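Insecticidal Delta-Endotoxin Cry8Ea1 (Bacillus Thuringiensis, PDB 3EB7) is an insecticidal toxin, toxic to larvae of the underground pest Holotrichia parallela, that probably acts, like related three-domain Cry toxins, by forming pores in gut-cell membranes. Local coordinates at residues 297-302 and 327-332; 245-250 and 359-364. All coordinates share one frame; numbering follows the deposited sequence.

Contact 1 (297-302 with 327-332) and contact 2 (245-250 with 359-364) lie on the same side of the chain's centre, about 14 Å apart between their own centres. Contact 1 is peripheral, about 34 Å from the centre of the chain, and contact 2 is deeper, at about 25 Å. The strands 296-310 and 357-369, which belong to different antiparallel sheets, join them directly: W301 N lies 3.1 Å from V361 O, a probable hydrogen bond, and K300 CD packs 3.6 Å from G360 CA. A sulfate, probably from the crystallisation liquor, touches K299 in contact 1.

Contact 1 of 2, residues 297-302 and 327-332. With SO4 (sulfate ion), chain E.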
loop_
_atom_site.group_PDB
_atom_site.type_symbol
_atom_site.label_atom_id
_atom_site.label_comp_id
_atom_site.label_asym_id
_atom_site.label_seq_id
_atom_site.Cartn_x
_atom_site.Cartn_y
_atom_site.Cartn_z
ATOM N N TYR A 297 -26.882 -3.610 -30.220
ATOM C CA TYR A 297 -26.087 -2.389 -30.147
ATOM C C TYR A 297 -25.394 -2.260 -28.824
ATOM O O TYR A 297 -25.911 -2.698 -27.792
ATOM C CB TYR A 297 -26.946 -1.135 -30.392
ATOM C CG TYR A 297 -28.106 -0.987 -29.432
ATOM C CD1 TYR A 297 -29.356 -1.488 -29.756
ATOM C CD2 TYR A 297 -27.940 -0.373 -28.194
ATOM C CE1 TYR A 297 -30.445 -1.346 -28.876
ATOM C CE2 TYR A 297 -29.027 -0.233 -27.292
ATOM C CZ TYR A 297 -30.269 -0.725 -27.648
ATOM O OH TYR A 297 -31.338 -0.579 -26.804
ATOM N N LEU A 298 -24.225 -1.626 -28.896
ATOM C CA LEU A 298 -23.403 -1.317 -27.742
ATOM C C LEU A 298 -23.261 0.206 -27.574
ATOM O O LEU A 298 -22.685 0.899 -28.442
ATOM C CB LEU A 298 -22.026 -2.011 -27.867
ATOM C CG LEU A 298 -20.923 -1.850 -26.806
ATOM C CD1 LEU A 298 -21.354 -2.387 -25.419
ATOM C CD2 LEU A 298 -19.564 -2.483 -27.299
ATOM N N LYS A 299 -23.784 0.715 -26.468
ATOM C CA LYS A 299 -23.472 2.089 -26.081
ATOM C C LYS A 299 -22.393 2.044 -25.008
ATOM O O LYS A 299 -22.588 1.472 -23.923
ATOM C CB LYS A 299 -24.685 2.811 -25.554
ATOM C CG LYS A 299 -25.674 3.203 -26.562
ATOM C CD LYS A 299 -26.926 3.616 -25.797
ATOM C CE LYS A 299 -27.779 4.517 -26.594
ATOM N NZ LYS A 299 -29.157 4.440 -26.007
ATOM N N LYS A 300 -21.248 2.650 -25.314
ATOM C CA LYS A 300 -20.049 2.398 -24.533
ATOM C C LYS A 300 -19.274 3.673 -24.223
ATOM O O LYS A 300 -19.442 4.680 -24.870
ATOM C CB LYS A 300 -19.158 1.358 -25.240
ATOM C CG LYS A 300 -18.725 1.740 -26.632
ATOM C CD LYS A 300 -17.642 0.761 -27.142
ATOM C CE LYS A 300 -17.494 0.732 -28.683
ATOM N NZ LYS A 300 -16.903 1.993 -29.147
ATOM N N TRP A 301 -18.430 3.585 -23.211
ATOM C CA TRP A 301 -17.540 4.638 -22.750
ATOM C C TRP A 301 -16.433 4.792 -23.804
ATOM O O TRP A 301 -15.558 3.879 -23.962
ATOM C CB TRP A 301 -16.966 4.141 -21.414
ATOM C CG TRP A 301 -15.996 5.035 -20.627
ATOM C CD1 TRP A 301 -15.006 5.877 -21.119
ATOM C CD2 TRP A 301 -15.896 5.102 -19.190
ATOM N NE1 TRP A 301 -14.330 6.474 -20.058
ATOM C CE2 TRP A 301 -14.841 6.003 -18.875
ATOM C CE3 TRP A 301 -16.590 4.480 -18.142
ATOM C CZ2 TRP A 301 -14.497 6.320 -17.556
ATOM C CZ3 TRP A 301 -16.247 4.800 -16.828
ATOM C CH2 TRP A 301 -15.198 5.716 -16.552
ATOM N N ILE A 302 -16.503 5.896 -24.555
ATOM C CA ILE A 302 -15.504 6.223 -25.594
ATOM C C ILE A 302 -14.510 7.346 -25.214
ATOM O O ILE A 302 -13.585 7.635 -25.971
ATOM C CB ILE A 302 -16.135 6.581 -26.984
ATOM C CG1 ILE A 302 -16.998 7.851 -26.884
ATOM C CG2 ILE A 302 -16.891 5.419 -27.560
ATOM C CD1 ILE A 302 -17.490 8.416 -28.257
ATOM N N SER A 327 -19.343 11.226 -32.893
ATOM C CA SER A 327 -19.426 9.916 -32.227
ATOM C C SER A 327 -20.064 10.008 -30.846
ATOM O O SER A 327 -20.548 9.016 -30.339
ATOM C CB SER A 327 -18.049 9.277 -32.064
ATOM O OG SER A 327 -17.594 8.687 -33.258
ATOM N N VAL A 328 -20.026 11.183 -30.225
ATOM C CA VAL A 328 -20.478 11.358 -28.841
ATOM C C VAL A 328 -21.983 11.509 -28.860
ATOM O O VAL A 328 -22.505 12.502 -29.388
ATOM C CB VAL A 328 -19.828 12.602 -28.182
ATOM C CG1 VAL A 328 -20.424 12.880 -26.787
ATOM C CG2 VAL A 328 -18.309 12.449 -28.119
ATOM N N ILE A 329 -22.707 10.517 -28.342
ATOM C CA ILE A 329 -24.172 10.644 -28.415
ATOM C C ILE A 329 -24.788 10.982 -27.087
ATOM O O ILE A 329 -25.940 11.419 -27.021
ATOM C CB ILE A 329 -24.884 9.446 -29.139
ATOM C CG1 ILE A 329 -24.450 8.071 -28.595
ATOM C CG2 ILE A 329 -24.623 9.532 -30.663
ATOM C CD1 ILE A 329 -25.166 7.633 -27.322
ATOM N N ALA A 330 -24.009 10.812 -26.023
ATOM C CA ALA A 330 -24.472 11.140 -24.685
ATOM C C ALA A 330 -23.265 11.475 -23.823
ATOM O O ALA A 330 -22.130 11.109 -24.164
ATOM C CB ALA A 330 -25.300 9.999 -24.086
ATOM N N THR A 331 -23.509 12.266 -22.772
ATOM C CA THR A 331 -22.523 12.548 -21.729
ATOM C C THR A 331 -23.180 12.269 -20.395
ATOM O O THR A 331 -24.377 12.233 -20.302
ATOM C CB THR A 331 -21.998 14.002 -21.722
ATOM O OG1 THR A 331 -23.012 14.879 -21.207
ATOM C CG2 THR A 331 -21.534 14.466 -23.126
ATOM N N GLN A 332 -22.394 12.016 -19.376
ATOM C CA GLN A 332 -22.918 11.953 -18.053
ATOM C C GLN A 332 -21.852 12.564 -17.161
ATOM O O GLN A 332 -20.678 12.195 -17.278
ATOM C CB GLN A 332 -23.175 10.492 -17.661
ATOM C CG GLN A 332 -23.873 10.370 -16.290
ATOM C CD GLN A 332 -24.174 8.952 -15.899
ATOM O OE1 GLN A 332 -24.193 8.058 -16.736
ATOM N NE2 GLN A 332 -24.443 8.744 -14.628
HETATM S S SO4 E . -31.191 5.002 -28.888
HETATM O O1 SO4 E . -32.104 5.010 -30.026
HETATM O O2 SO4 E . -31.488 6.141 -28.017
HETATM O O3 SO4 E . -31.401 3.719 -28.201
HETATM O O4 SO4 E . -29.787 5.106 -29.298
#
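K299 and I329 meet near the ends of their side chains, where CE of the lysine comes to 4.1 Å from CD1 of the isoleucine. The lysine chain is extended beyond CG, with CG anti to the carbonyl carbon (chi1 -74°), and this reach carries its amine past the isoleucine to a sulfate ion. The bond there is weak: K299 NZ stands 3.2 Å from sulfate O3, and O4 of the same ion is nearly as close to NZ, at 3.4 Å. The angle S-O3-NZ is only about 91°, so the ammonium sits beside the S-O bond instead of beyond its end.

At the other end of the contact, I302 reaches across with CD1. Its CG1 is held between the backbone N and the carbonyl carbon (chi1 63°), and the methyl at its end meets S327 and V328 together. CD1 lies 3.7 Å from S327 O and 3.9 Å from S327 CB, while V328 offers the CG2 branch at 4.1 Å. No hydrogen bond joins the two segments, and they bury only 148 Å² between them. Backbone separations of 7.9 Å between I302 CA and V328 CA and 8.9 Å between K299 CA and I329 CA agree with the sheet order, in which strand 278-292 runs between strands 296-310 and 330-335. I329 and A330 form a classic beta bulge against that middle strand. The order 3-2-1-4 of this antiparallel sheet is that of a Greek key, as in the beta-prism domain of Cry toxins.

Contact 2 of 2, residues 245-250 and 359-364; sequences DPIGAI and YGVSKV
The ring of Y359 meets A249 at its edge: A249 CB lies near the ring plane, 4.2 Å from CD2, and within the two segments neither face of the ring is covered. This is part of the beta-prism fold expected of the second domain of Cry toxins, where the loop after strand 241-243 packs on strand 357-369, a member of an antiparallel Greek key sheet. Y359 and A249 both also touch V350 of the adjoining strand 340-352.

The other half of the contact is aliphatic, with I247 and V361 pointing toward each other from backbones whose CA atoms are 7.0 Å apart. Their side chains cross obliquely and meet methyl to methyl. I247 presents CG2, which stands anti to its own backbone N because chi1 is -50°. The loop bends here in an inverse gamma turn centred on I247, spanned by a weak bond from G248 N to P246 O of 3.0 Å. On the N-terminal side, D245 forms a salt bridge with R209 and P246 packs on W201, both of helix 198-220, so the same loop also meets the helical domain. No hydrogen bond links the segments, which bury 180 Å² together. V361 CG2 touches two atoms of I247, CG2 at 3.5 Å and O at 3.3 Å, the latter with a C-O-CG2 angle of 137°.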
loop_
_atom_site.group_PDB
_atom_site.type_symbol
_atom_site.label_atom_id
_atom_site.label_comp_id
_atom_site.label_asym_id
_atom_site.label_seq_id
_atom_site.Cartn_x
_atom_site.Cartn_y
_atom_site.Cartn_z
ATOM N N ASP A 245 -7.279 -4.552 -12.959
ATOM C CA ASP A 245 -7.069 -5.029 -14.335
ATOM C C ASP A 245 -7.852 -4.135 -15.320
ATOM O O ASP A 245 -8.884 -3.593 -14.980
ATOM C CB ASP A 245 -7.449 -6.507 -14.512
ATOM C CG ASP A 245 -6.471 -7.509 -13.828
ATOM O OD1 ASP A 245 -5.381 -7.179 -13.284
ATOM O OD2 ASP A 245 -6.833 -8.705 -13.825
ATOM N N PRO A 246 -7.341 -3.958 -16.552
ATOM C CA PRO A 246 -8.109 -3.183 -17.517
ATOM C C PRO A 246 -9.568 -3.717 -17.721
ATOM O O PRO A 246 -9.811 -4.952 -17.691
ATOM C CB PRO A 246 -7.266 -3.314 -18.798
ATOM C CG PRO A 246 -5.902 -3.507 -18.337
ATOM C CD PRO A 246 -6.040 -4.392 -17.107
ATOM N N ILE A 247 -10.525 -2.795 -17.913
ATOM C CA ILE A 247 -11.938 -3.161 -18.001
ATOM C C ILE A 247 -12.299 -3.441 -19.451
ATOM O O ILE A 247 -12.900 -2.603 -20.165
ATOM C CB ILE A 247 -12.864 -2.112 -17.327
ATOM C CG1 ILE A 247 -12.338 -1.815 -15.903
ATOM C CG2 ILE A 247 -14.297 -2.669 -17.243
ATOM C CD1 ILE A 247 -12.910 -0.583 -15.260
ATOM N N GLY A 248 -11.875 -4.624 -19.890
ATOM C CA GLY A 248 -12.082 -5.123 -21.245
ATOM C C GLY A 248 -12.388 -6.611 -21.139
ATOM O O GLY A 248 -11.932 -7.293 -20.222
ATOM N N ALA A 249 -13.182 -7.106 -22.078
ATOM C CA ALA A 249 -13.620 -8.474 -22.039
ATOM C C ALA A 249 -12.449 -9.413 -22.372
ATOM O O ALA A 249 -11.608 -9.097 -23.205
ATOM C CB ALA A 249 -14.795 -8.672 -23.016
ATOM N N ILE A 250 -12.418 -10.575 -21.714
ATOM C CA ILE A 250 -11.359 -11.583 -21.928
ATOM C C ILE A 250 -11.994 -12.947 -21.994
ATOM O O ILE A 250 -12.831 -13.287 -21.163
ATOM C CB ILE A 250 -10.273 -11.527 -20.836
ATOM C CG1 ILE A 250 -9.262 -10.394 -21.133
ATOM C CG2 ILE A 250 -9.495 -12.855 -20.720
ATOM C CD1 ILE A 250 -8.395 -10.009 -19.942
ATOM N N TYR A 359 -15.139 -3.768 -28.644
ATOM C CA TYR A 359 -15.035 -3.865 -27.202
ATOM C C TYR A 359 -15.363 -2.531 -26.587
ATOM O O TYR A 359 -15.114 -1.491 -27.211
ATOM C CB TYR A 359 -13.625 -4.305 -26.792
ATOM C CG TYR A 359 -13.273 -5.678 -27.314
ATOM C CD1 TYR A 359 -12.641 -5.825 -28.535
ATOM C CD2 TYR A 359 -13.549 -6.815 -26.565
ATOM C CE1 TYR A 359 -12.312 -7.083 -29.017
ATOM C CE2 TYR A 359 -13.237 -8.085 -27.040
ATOM C CZ TYR A 359 -12.634 -8.201 -28.261
ATOM O OH TYR A 359 -12.315 -9.413 -28.746
ATOM N N GLY A 360 -15.941 -2.549 -25.384
ATOM C CA GLY A 360 -16.159 -1.314 -24.623
ATOM C C GLY A 360 -16.995 -1.516 -23.384
ATOM O O GLY A 360 -17.738 -2.486 -23.301
ATOM N N VAL A 361 -16.910 -0.589 -22.436
ATOM C CA VAL A 361 -17.622 -0.707 -21.166
ATOM C C VAL A 361 -19.066 -0.185 -21.367
ATOM O O VAL A 361 -19.274 0.970 -21.792
ATOM C CB VAL A 361 -16.866 0.085 -20.055
ATOM C CG1 VAL A 361 -17.698 0.217 -18.728
ATOM C CG2 VAL A 361 -15.464 -0.525 -19.809
ATOM N N SER A 362 -20.047 -1.035 -21.066
ATOM C CA SER A 362 -21.481 -0.668 -21.232
ATOM C C SER A 362 -22.148 -0.177 -19.944
ATOM O O SER A 362 -23.213 0.447 -19.964
ATOM C CB SER A 362 -22.259 -1.859 -21.778
ATOM O OG SER A 362 -22.116 -2.921 -20.854
ATOM N N LYS A 363 -21.503 -0.435 -18.825
ATOM C CA LYS A 363 -22.113 -0.162 -17.543
ATOM C C LYS A 363 -21.080 -0.136 -16.433
ATOM O O LYS A 363 -20.221 -1.015 -16.374
ATOM C CB LYS A 363 -23.172 -1.227 -17.218
ATOM C CG LYS A 363 -23.957 -0.934 -15.944
ATOM C CD LYS A 363 -25.077 -1.974 -15.825
ATOM C CE LYS A 363 -25.842 -1.874 -14.514
ATOM N NZ LYS A 363 -26.701 -3.114 -14.422
ATOM N N VAL A 364 -21.167 0.863 -15.568
ATOM C CA VAL A 364 -20.375 0.884 -14.316
ATOM C C VAL A 364 -21.236 1.338 -13.133
ATOM O O VAL A 364 -21.820 2.404 -13.184
ATOM C CB VAL A 364 -19.100 1.825 -14.382
ATOM C CG1 VAL A 364 -18.277 1.695 -13.087
ATOM C CG2 VAL A 364 -18.249 1.511 -15.591
#